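Side-chain contacts in N5-Carboxyaminoimidazole ribonucleotide synthetase (Staphylococcus aureus subsp. aureus, PDB 3ORQ), which catalyses the ATP-dependent conversion of 5-aminoimidazole ribonucleotide and bicarbonate to N5-carboxyaminoimidazole ribonucleotide, a carboxylation step carried out by an ATP-grasp ligase: residues E45-R50 / H54-A59; N219-K224 / S349-H354; F258-D261 / Q265-V268. All coordinates share one frame; numbering follows the deposited sequence.

Interaction 1: E45-R50 / H54-A59; sequences EDCPCR and HEFIQA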
loop_
_atom_site.group_PDB
_atom_site.type_symbol
_atom_site.label_atom_id
_atom_site.label_comp_id
_atom_site.label_asym_id
_atom_site.label_seq_id
_atom_site.Cartn_x
_atom_site.Cartn_y
_atom_site.Cartn_z
ATOM N N GLU A 45 -22.529 7.801 -3.348
ATOM C CA GLU A 45 -22.112 6.832 -4.345
ATOM C C GLU A 45 -20.767 7.192 -4.980
ATOM O O GLU A 45 -20.174 6.374 -5.700
ATOM C CB GLU A 45 -23.177 6.692 -5.446
ATOM C CG GLU A 45 -23.168 7.815 -6.462
ATOM C CD GLU A 45 -24.324 7.722 -7.447
ATOM O OE1 GLU A 45 -25.064 6.698 -7.410
ATOM O OE2 GLU A 45 -24.497 8.677 -8.248
ATOM N N ASP A 46 -20.300 8.414 -4.717
ATOM C CA ASP A 46 -18.966 8.854 -5.171
ATOM C C ASP A 46 -17.909 8.714 -4.079
ATOM O O ASP A 46 -16.787 9.158 -4.252
ATOM C CB ASP A 46 -18.997 10.307 -5.685
ATOM C CG ASP A 46 -19.938 10.489 -6.902
ATOM O OD1 ASP A 46 -19.870 9.662 -7.870
ATOM O OD2 ASP A 46 -20.754 11.461 -6.886
ATOM N N CYS A 47 -18.256 8.104 -2.950
ATOM C CA CYS A 47 -17.275 7.960 -1.889
ATOM C C CYS A 47 -16.017 7.279 -2.423
ATOM O O CYS A 47 -16.111 6.300 -3.142
ATOM C CB CYS A 47 -17.836 7.208 -0.687
ATOM S SG CYS A 47 -18.150 5.424 -0.906
ATOM N N PRO A 48 -14.832 7.793 -2.028
ATOM C CA PRO A 48 -13.506 7.293 -2.397
ATOM C C PRO A 48 -13.289 5.786 -2.141
ATOM O O PRO A 48 -12.451 5.186 -2.795
ATOM C CB PRO A 48 -12.553 8.091 -1.493
ATOM C CG PRO A 48 -13.351 9.347 -1.070
ATOM C CD PRO A 48 -14.801 8.944 -1.101
ATOM N N CYS A 49 -14.008 5.189 -1.194
ATOM C CA CYS A 49 -13.726 3.796 -0.792
ATOM C C CYS A 49 -14.524 2.808 -1.662
ATOM O O CYS A 49 -14.299 1.604 -1.626
ATOM C CB CYS A 49 -14.089 3.606 0.696
ATOM S SG CYS A 49 -13.683 1.978 1.462
ATOM N N ARG A 50 -15.423 3.329 -2.486
ATOM C CA ARG A 50 -16.404 2.477 -3.149
ATOM C C ARG A 50 -15.806 1.395 -4.018
ATOM O O ARG A 50 -16.317 0.279 -4.054
ATOM C CB ARG A 50 -17.385 3.307 -3.975
ATOM C CG ARG A 50 -18.275 2.418 -4.819
ATOM C CD ARG A 50 -19.431 3.177 -5.415
ATOM N NE ARG A 50 -20.318 2.276 -6.129
ATOM C CZ ARG A 50 -21.285 2.678 -6.952
ATOM N NH1 ARG A 50 -21.510 3.980 -7.159
ATOM N NH2 ARG A 50 -22.007 1.777 -7.593
ATOM N N HIS A 54 -15.510 -5.048 -1.725
ATOM C CA HIS A 54 -16.222 -6.120 -2.403
ATOM C C HIS A 54 -17.665 -5.764 -2.542
ATOM O O HIS A 54 -18.291 -6.096 -3.527
ATOM C CB HIS A 54 -16.101 -7.434 -1.614
ATOM C CG HIS A 54 -14.723 -8.008 -1.658
ATOM N ND1 HIS A 54 -13.693 -7.474 -0.931
ATOM C CD2 HIS A 54 -14.183 -9.010 -2.388
ATOM C CE1 HIS A 54 -12.574 -8.140 -1.185
ATOM N NE2 HIS A 54 -12.845 -9.081 -2.059
ATOM N N GLU A 55 -18.182 -5.020 -1.578
ATOM C CA GLU A 55 -19.561 -4.659 -1.642
ATOM C C GLU A 55 -19.754 -3.239 -1.124
ATOM O O GLU A 55 -19.076 -2.812 -0.198
ATOM C CB GLU A 55 -20.315 -5.674 -0.804
ATOM C CG GLU A 55 -21.788 -5.703 -0.952
ATOM C CD GLU A 55 -22.351 -7.046 -0.505
ATOM O OE1 GLU A 55 -21.575 -8.035 -0.328
ATOM O OE2 GLU A 55 -23.577 -7.092 -0.342
ATOM N N PHE A 56 -20.671 -2.503 -1.742
ATOM C CA PHE A 56 -20.953 -1.142 -1.353
ATOM C C PHE A 56 -22.435 -1.058 -0.958
ATOM O O PHE A 56 -23.310 -1.475 -1.726
ATOM C CB PHE A 56 -20.617 -0.184 -2.504
ATOM C CG PHE A 56 -21.115 1.206 -2.289
ATOM C CD1 PHE A 56 -20.710 1.929 -1.202
ATOM C CD2 PHE A 56 -22.024 1.790 -3.179
ATOM C CE1 PHE A 56 -21.213 3.226 -0.985
ATOM C CE2 PHE A 56 -22.528 3.097 -2.964
ATOM C CZ PHE A 56 -22.126 3.796 -1.890
ATOM N N ILE A 57 -22.699 -0.584 0.256
ATOM C CA ILE A 57 -24.044 -0.347 0.731
ATOM C C ILE A 57 -24.234 1.178 0.837
ATOM O O ILE A 57 -23.611 1.851 1.680
ATOM C CB ILE A 57 -24.299 -0.938 2.092
ATOM C CG1 ILE A 57 -24.205 -2.476 2.079
ATOM C CG2 ILE A 57 -25.679 -0.487 2.611
ATOM C CD1 ILE A 57 -24.227 -3.095 3.513
ATOM N N GLN A 58 -25.072 1.724 -0.046
ATOM C CA GLN A 58 -25.338 3.157 -0.029
ATOM C C GLN A 58 -26.505 3.397 0.948
ATOM O O GLN A 58 -27.625 2.934 0.708
ATOM C CB GLN A 58 -25.677 3.689 -1.437
ATOM C CG GLN A 58 -25.956 5.198 -1.428
ATOM C CD GLN A 58 -26.195 5.830 -2.823
ATOM O OE1 GLN A 58 -26.370 5.139 -3.824
ATOM N NE2 GLN A 58 -26.191 7.161 -2.868
ATOM N N ALA A 59 -26.217 4.083 2.045
ATOM C CA ALA A 59 -27.210 4.420 3.037
ATOM C C ALA A 59 -26.654 5.462 4.001
ATOM O O ALA A 59 -25.447 5.598 4.150
ATOM C CB ALA A 59 -27.638 3.165 3.788
#
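In the Rossmann-like preATP-grasp domain, the loop that follows strand 37-42 folds back beside the outermost strand 55-58, and the ring of Phe56 is where Arg50, Cys47 and Glu45 meet that strand. Arg50 lies over one face of the ring, its chain running at about a right angle to the phenylalanine side chain. CD makes a CH-pi contact, 4.0 Å from the centroid of the Phe56 ring, and farther along Arg50 NE comes to 3.4 Å from Phe56 CD2. The guanidinium plane is tilted 26° against the ring, and Phe56 CE2 lies over one of its faces, toward the rim of the group. With CG anti to the backbone N (chi1 172°) and the chain extended as far as NE, Arg50 reaches across the ring to the backbone of Glu45. There Arg50 NH1 donates a nearly straight hydrogen bond of 3.1 Å to Glu45 O, which lies in the guanidinium plane, so the head group is fixed at its edge while the ring supports its face.

The loop contains a type I beta turn from Cys47 to Arg50, closed by Arg50 N bonding to Cys47 O. It belongs to the connection between two parallel neighbours of the sheet, 37-42 and 55-58. Cys47 SG approaches the ring obliquely, 3.8 Å from Phe56 CE1, in a sulfur-aromatic contact, and Glu45 CA touches Phe56 CZ at 3.9 Å. Over the opposite face of the ring sits the backbone N of Gln58. The extended Gln58 side chain crosses that of Glu45, Gln58 OE1 lying 3.9 Å from Glu45 CB, while Gln58 NE2 is hydrogen-bonded to Pro43 O.

Interaction 2: N219-K224 / S349-H354; sequences NQILFK and SRKMGH. With POP (pyrophosphate 2-), chain E.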
loop_
_atom_site.group_PDB
_atom_site.type_symbol
_atom_site.label_atom_id
_atom_site.label_comp_id
_atom_site.label_asym_id
_atom_site.label_seq_id
_atom_site.Cartn_x
_atom_site.Cartn_y
_atom_site.Cartn_z
ATOM N N ASN A 219 -5.176 27.891 8.886
ATOM C CA ASN A 219 -6.606 28.172 8.940
ATOM C C ASN A 219 -7.328 27.047 9.678
ATOM O O ASN A 219 -8.448 26.659 9.341
ATOM C CB ASN A 219 -7.178 28.409 7.522
ATOM C CG ASN A 219 -6.484 29.563 6.802
ATOM O OD1 ASN A 219 -6.170 30.598 7.405
ATOM N ND2 ASN A 219 -6.254 29.400 5.516
ATOM N N GLN A 220 -6.641 26.525 10.687
ATOM C CA GLN A 220 -7.195 25.529 11.610
ATOM C C GLN A 220 -7.374 24.145 11.001
ATOM O O GLN A 220 -7.931 23.244 11.627
ATOM C CB GLN A 220 -8.460 26.061 12.310
ATOM C CG GLN A 220 -8.163 27.227 13.296
ATOM C CD GLN A 220 -7.928 28.579 12.585
ATOM O OE1 GLN A 220 -8.762 29.036 11.785
ATOM N NE2 GLN A 220 -6.784 29.212 12.870
ATOM N N ILE A 221 -6.851 23.984 9.787
ATOM C CA ILE A 221 -6.829 22.695 9.070
ATOM C C ILE A 221 -5.412 22.157 9.071
ATOM O O ILE A 221 -4.473 22.896 8.795
ATOM C CB ILE A 221 -7.276 22.879 7.612
ATOM C CG1 ILE A 221 -8.615 23.651 7.549
ATOM C CG2 ILE A 221 -7.321 21.550 6.881
ATOM C CD1 ILE A 221 -8.970 24.126 6.138
ATOM N N LEU A 222 -5.249 20.861 9.350
ATOM C CA LEU A 222 -3.918 20.265 9.315
ATOM C C LEU A 222 -3.236 20.579 7.984
ATOM O O LEU A 222 -3.830 20.435 6.950
ATOM C CB LEU A 222 -3.960 18.741 9.572
ATOM C CG LEU A 222 -2.582 18.058 9.495
ATOM C CD1 LEU A 222 -1.577 18.662 10.534
ATOM C CD2 LEU A 222 -2.701 16.543 9.672
ATOM N N PHE A 223 -1.993 21.039 8.042
ATOM C CA PHE A 223 -1.271 21.524 6.875
ATOM C C PHE A 223 -0.033 20.692 6.666
ATOM O O PHE A 223 0.228 20.252 5.551
ATOM C CB PHE A 223 -0.852 22.949 7.167
ATOM C CG PHE A 223 0.051 23.579 6.156
ATOM C CD1 PHE A 223 -0.330 23.689 4.818
ATOM C CD2 PHE A 223 1.220 24.224 6.586
ATOM C CE1 PHE A 223 0.488 24.350 3.901
ATOM C CE2 PHE A 223 2.044 24.904 5.679
ATOM C CZ PHE A 223 1.685 24.965 4.334
ATOM N N LYS A 224 0.716 20.465 7.743
ATOM C CA LYS A 224 2.033 19.840 7.671
ATOM C C LYS A 224 2.268 18.979 8.892
ATOM O O LYS A 224 2.015 19.414 9.990
ATOM C CB LYS A 224 3.145 20.894 7.585
ATOM C CG LYS A 224 4.567 20.313 7.612
ATOM C CD LYS A 224 5.582 21.323 7.168
ATOM C CE LYS A 224 5.325 22.691 7.882
ATOM N NZ LYS A 224 5.723 22.685 9.349
ATOM N N SER A 349 -11.127 23.956 0.197
ATOM C CA SER A 349 -10.685 23.525 1.519
ATOM C C SER A 349 -10.933 22.035 1.749
ATOM O O SER A 349 -10.632 21.504 2.802
ATOM C CB SER A 349 -11.381 24.345 2.622
ATOM O OG SER A 349 -10.843 25.646 2.666
ATOM N N ARG A 350 -11.481 21.363 0.752
ATOM C CA ARG A 350 -11.724 19.936 0.871
ATOM C C ARG A 350 -10.366 19.210 0.780
ATOM O O ARG A 350 -9.488 19.590 -0.001
ATOM C CB ARG A 350 -12.685 19.515 -0.260
ATOM C CG ARG A 350 -13.241 18.108 -0.078
ATOM C CD ARG A 350 -14.332 17.763 -1.016
ATOM N NE ARG A 350 -14.962 16.493 -0.637
ATOM C CZ ARG A 350 -15.751 15.751 -1.427
ATOM N NH1 ARG A 350 -16.045 16.154 -2.677
ATOM N NH2 ARG A 350 -16.276 14.612 -0.967
ATOM N N LYS A 351 -10.182 18.179 1.586
ATOM C CA LYS A 351 -8.952 17.395 1.582
ATOM C C LYS A 351 -9.065 16.467 0.408
ATOM O O LYS A 351 -9.910 15.569 0.424
ATOM C CB LYS A 351 -8.842 16.588 2.868
ATOM C CG LYS A 351 -8.574 17.424 4.081
ATOM C CD LYS A 351 -8.630 16.619 5.360
ATOM C CE LYS A 351 -8.433 17.529 6.545
ATOM N NZ LYS A 351 -8.439 16.726 7.826
HETATM N N MSE A 352 -8.227 16.661 -0.610
HETATM C CA MSE A 352 -8.362 15.920 -1.867
HETATM C C MSE A 352 -7.304 14.830 -1.960
HETATM O O MSE A 352 -7.393 13.933 -2.807
HETATM C CB MSE A 352 -8.225 16.887 -3.071
HETATM C CG MSE A 352 -9.206 18.107 -3.021
HETATM SE SE MSE A 352 -11.080 17.620 -3.103
HETATM C CE MSE A 352 -11.196 16.920 -4.834
ATOM N N GLY A 353 -6.268 14.959 -1.142
ATOM C CA GLY A 353 -5.167 14.000 -1.169
ATOM C C GLY A 353 -4.106 14.455 -0.195
ATOM O O GLY A 353 -4.353 15.369 0.594
ATOM N N HIS A 354 -2.935 13.801 -0.241
ATOM C CA HIS A 354 -1.783 14.265 0.515
ATOM C C HIS A 354 -0.505 13.793 -0.185
ATOM O O HIS A 354 -0.516 12.958 -1.114
ATOM C CB HIS A 354 -1.835 13.786 1.973
ATOM C CG HIS A 354 -1.654 12.295 2.129
ATOM N ND1 HIS A 354 -2.710 11.410 2.136
ATOM C CD2 HIS A 354 -0.534 11.544 2.300
ATOM C CE1 HIS A 354 -2.254 10.174 2.295
ATOM N NE2 HIS A 354 -0.932 10.227 2.376
HETATM P P1 POP E . -16.262 17.772 3.536
HETATM O O1 POP E . -17.557 18.119 4.250
HETATM O O2 POP E . -16.005 18.646 2.322
HETATM O O3 POP E . -15.091 17.893 4.489
HETATM O O POP E . -16.516 16.245 3.083
HETATM P P2 POP E . -15.322 15.181 2.939
HETATM O O4 POP E . -14.927 14.698 4.322
HETATM O O5 POP E . -14.181 15.836 2.219
HETATM O O6 POP E . -15.847 14.048 2.102
#
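The guanidinium of Arg350 meets the bound pyrophosphate with its edge: POP O5 lies in the guanidinium plane, while across the protein contact Ile221 touches the neighbouring Ser349 and Lys351. Two nearly straight hydrogen bonds make the grip, from Arg350 NE to POP O5 at 3.0 Å and from Arg350 NH2 to POP O6 at 3.1 Å. CG anti to the backbone N (chi1 -168°) and an extended chain carry the head group out to the anion. Its remaining nitrogen, NH1, is held by Glu345 O, which would help fix the rotation of the group, and Lys343 NZ is a further donor to the pyrophosphate.

Beside this site the two segments meet lightly. Ile221 CG2 lies 4.2 Å from Lys351 CE, the two side chains sliding past each other in opposite directions, and the methyl Ile221 CD1 is 4.2 Å from the hydroxyl Ser349 OG. Lys351 NZ makes a long, weak ion pair with Asp158. The contact brings the ATP-grasp domain up to the C-terminal domain. Strands 221-227 and 351-358 belong to one antiparallel sheet but are not neighbours in it: strand 313-319 runs between them, bonded to Phe223 through Asn317 and to Met352 through Leu318.

Interaction 3: F258-D261 / Q265-V268; sequences FFID and QLYV. With ADP (adenosine-5'-diphosphate), chain D.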
loop_
_atom_site.group_PDB
_atom_site.type_symbol
_atom_site.label_atom_id
_atom_site.label_comp_id
_atom_site.label_asym_id
_atom_site.label_seq_id
_atom_site.Cartn_x
_atom_site.Cartn_y
_atom_site.Cartn_z
ATOM N N PHE A 258 -2.180 16.953 21.084
ATOM C CA PHE A 258 -1.693 17.699 22.247
ATOM C C PHE A 258 -1.257 19.118 21.883
ATOM O O PHE A 258 -0.798 19.371 20.780
ATOM C CB PHE A 258 -0.458 17.043 22.887
ATOM C CG PHE A 258 -0.643 15.619 23.313
ATOM C CD1 PHE A 258 -0.575 14.591 22.386
ATOM C CD2 PHE A 258 -0.795 15.298 24.657
ATOM C CE1 PHE A 258 -0.707 13.257 22.787
ATOM C CE2 PHE A 258 -0.934 13.996 25.073
ATOM C CZ PHE A 258 -0.880 12.955 24.125
ATOM N N PHE A 259 -1.351 20.017 22.863
ATOM C CA PHE A 259 -0.754 21.328 22.765
ATOM C C PHE A 259 0.507 21.404 23.626
ATOM O O PHE A 259 0.555 20.873 24.739
ATOM C CB PHE A 259 -1.743 22.411 23.239
ATOM C CG PHE A 259 -2.990 22.504 22.424
ATOM C CD1 PHE A 259 -2.992 22.163 21.071
ATOM C CD2 PHE A 259 -4.175 22.941 23.007
ATOM C CE1 PHE A 259 -4.163 22.253 20.297
ATOM C CE2 PHE A 259 -5.357 23.039 22.248
ATOM C CZ PHE A 259 -5.342 22.706 20.877
ATOM N N ILE A 260 1.532 22.071 23.128
ATOM C CA ILE A 260 2.583 22.483 24.041
ATOM C C ILE A 260 2.684 24.035 24.171
ATOM O O ILE A 260 2.791 24.750 23.166
ATOM C CB ILE A 260 3.933 21.787 23.753
ATOM C CG1 ILE A 260 4.920 22.768 23.163
ATOM C CG2 ILE A 260 3.801 20.412 22.937
ATOM C CD1 ILE A 260 6.014 23.085 24.133
ATOM N N ASP A 261 2.620 24.521 25.417
ATOM C CA ASP A 261 2.769 25.954 25.814
ATOM C C ASP A 261 3.907 26.747 25.221
ATOM O O ASP A 261 4.873 26.188 24.735
ATOM C CB ASP A 261 3.018 26.048 27.344
ATOM C CG ASP A 261 1.791 26.420 28.092
ATOM O OD1 ASP A 261 0.708 26.468 27.453
ATOM O OD2 ASP A 261 1.892 26.688 29.299
ATOM N N GLN A 265 4.745 23.425 28.409
ATOM C CA GLN A 265 3.729 22.625 29.090
ATOM C C GLN A 265 2.790 21.839 28.141
ATOM O O GLN A 265 2.230 22.416 27.190
ATOM C CB GLN A 265 2.895 23.522 29.978
ATOM C CG GLN A 265 2.025 22.801 30.958
ATOM C CD GLN A 265 1.979 23.527 32.276
ATOM O OE1 GLN A 265 2.939 23.471 33.054
ATOM N NE2 GLN A 265 0.872 24.238 32.533
ATOM N N LEU A 266 2.598 20.552 28.450
ATOM C CA LEU A 266 1.800 19.635 27.627
ATOM C C LEU A 266 0.355 19.617 28.080
ATOM O O LEU A 266 0.086 19.408 29.258
ATOM C CB LEU A 266 2.355 18.196 27.683
ATOM C CG LEU A 266 1.845 17.162 26.650
ATOM C CD1 LEU A 266 2.369 17.490 25.258
ATOM C CD2 LEU A 266 2.166 15.696 26.993
ATOM N N TYR A 267 -0.570 19.854 27.155
ATOM C CA TYR A 267 -1.983 19.586 27.415
ATOM C C TYR A 267 -2.549 18.619 26.356
ATOM O O TYR A 267 -2.212 18.712 25.160
ATOM C CB TYR A 267 -2.844 20.852 27.370
ATOM C CG TYR A 267 -2.413 22.074 28.187
ATOM C CD1 TYR A 267 -1.250 22.787 27.870
ATOM C CD2 TYR A 267 -3.219 22.566 29.215
ATOM C CE1 TYR A 267 -0.897 23.904 28.567
ATOM C CE2 TYR A 267 -2.873 23.685 29.899
ATOM C CZ TYR A 267 -1.712 24.351 29.575
ATOM O OH TYR A 267 -1.344 25.476 30.284
ATOM N N VAL A 268 -3.442 17.732 26.786
ATOM C CA VAL A 268 -4.261 16.981 25.858
ATOM C C VAL A 268 -5.313 17.917 25.279
ATOM O O VAL A 268 -6.053 18.545 26.040
ATOM C CB VAL A 268 -4.958 15.827 26.583
ATOM C CG1 VAL A 268 -5.600 14.884 25.604
ATOM C CG2 VAL A 268 -3.969 15.088 27.438
HETATM P PB ADP D . -10.986 20.566 15.204
HETATM O O1B ADP D . -11.596 19.485 16.058
HETATM O O2B ADP D . -9.685 20.289 14.503
HETATM O O3B ADP D . -12.011 21.203 14.307
HETATM P PA ADP D . -9.556 21.699 17.387
HETATM O O1A ADP D . -10.284 21.879 18.695
HETATM O O2A ADP D . -8.670 20.493 17.211
HETATM O O3A ADP D . -10.633 21.793 16.183
HETATM O "O5'" ADP D . -8.664 22.993 17.057
HETATM C "C5'" ADP D . -8.091 23.196 15.777
HETATM C "C4'" ADP D . -6.875 24.093 15.925
HETATM O "O4'" ADP D . -7.237 25.365 16.524
HETATM C "C3'" ADP D . -5.796 23.492 16.830
HETATM O "O3'" ADP D . -4.877 22.630 16.149
HETATM C "C2'" ADP D . -5.098 24.733 17.363
HETATM O "O2'" ADP D . -4.031 25.108 16.510
HETATM C "C1'" ADP D . -6.177 25.809 17.386
HETATM N N9 ADP D . -6.672 25.799 18.780
HETATM C C8 ADP D . -7.742 25.103 19.221
HETATM N N7 ADP D . -7.924 25.257 20.556
HETATM C C5 ADP D . -6.940 26.097 20.967
HETATM C C6 ADP D . -6.555 26.699 22.270
HETATM N N6 ADP D . -7.281 26.403 23.382
HETATM N N1 ADP D . -5.467 27.505 22.283
HETATM C C2 ADP D . -4.746 27.777 21.168
HETATM N N3 ADP D . -5.037 27.266 19.947
HETATM C C4 ADP D . -6.109 26.439 19.803
#
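A carboxylate set against the edge of a tyrosine ring is the odd feature of this hairpin: Asp261 OD1 comes to 3.2 Å from Tyr267 CE1, and Asp261 CG lies in the plane of the ring. The carboxylate is turned 53° from the ring plane; the C-H rim there is probably slightly positive, which would suit the oxygen. Gln265 runs alongside, pointing the same way, its CB 3.4 Å from Asp261 OD2. The chain of Gln265 bends at chi2 (142°), and its NE2 makes a weak hydrogen bond to Tyr267 OH, giving the tyrosine a partner two residues earlier in the chain.

The backbone beneath is a regular antiparallel pairing. Phe259 and Tyr267 form a hydrogen-bonded pair, with Phe259 N to Tyr267 O at 2.8 Å and Tyr267 N to Phe259 O at 2.9 Å, and Asp261 N reaches Gln265 O at 2.8 Å. Phe258 with Val268 and Ile260 with Leu266 are the non-hydrogen-bonded pairs, and their side chains make an apolar patch on one face of the sheet. Leu266 CD1 touches Phe258 CB at 3.7 Å and also reaches Ile260 CG2; Val268 CG2 lies alongside Phe258 CE2.

Phe259 turns to the other face, with Tyr267. Its CG is anti to the carbonyl carbon (chi1 -62°), and the ring leads away from the hairpin to the bound ADP, where Phe259 CZ stands 3.6 Å from ADP N7 and Phe259 CE1 reaches the ribose. Glu194, hydrogen-bonded to the same nucleotide, touches Phe259 from strand 191-201, which pairs with strand 252-261 on the side away from strand 266-272. On the apolar face, helix 234-245 packs against Phe258, Leu266 and Val268.

In the fold
Along the chain interaction 1 comes first, within the preATP-grasp domain, and interaction 3 is nested in the long loop that interaction 2 closes. Interactions 2 and 3 belong to the same eight-stranded antiparallel sheet: 258-261 and 265-268 form its hairpin at one end, with strand 266-272 outermost, while 219-224 and 349-354 link the ATP-grasp region with the C-terminal domain. Their centres lie about 22 Å apart. Interaction 1, at the edge of the separate four-stranded parallel sheet, has its centre about 23 Å from that of interaction 2 and 38 Å from that of interaction 3. Interaction 2 thus stands between the two, carrying a pyrophosphate ligand, while interaction 3 borders the nucleotide.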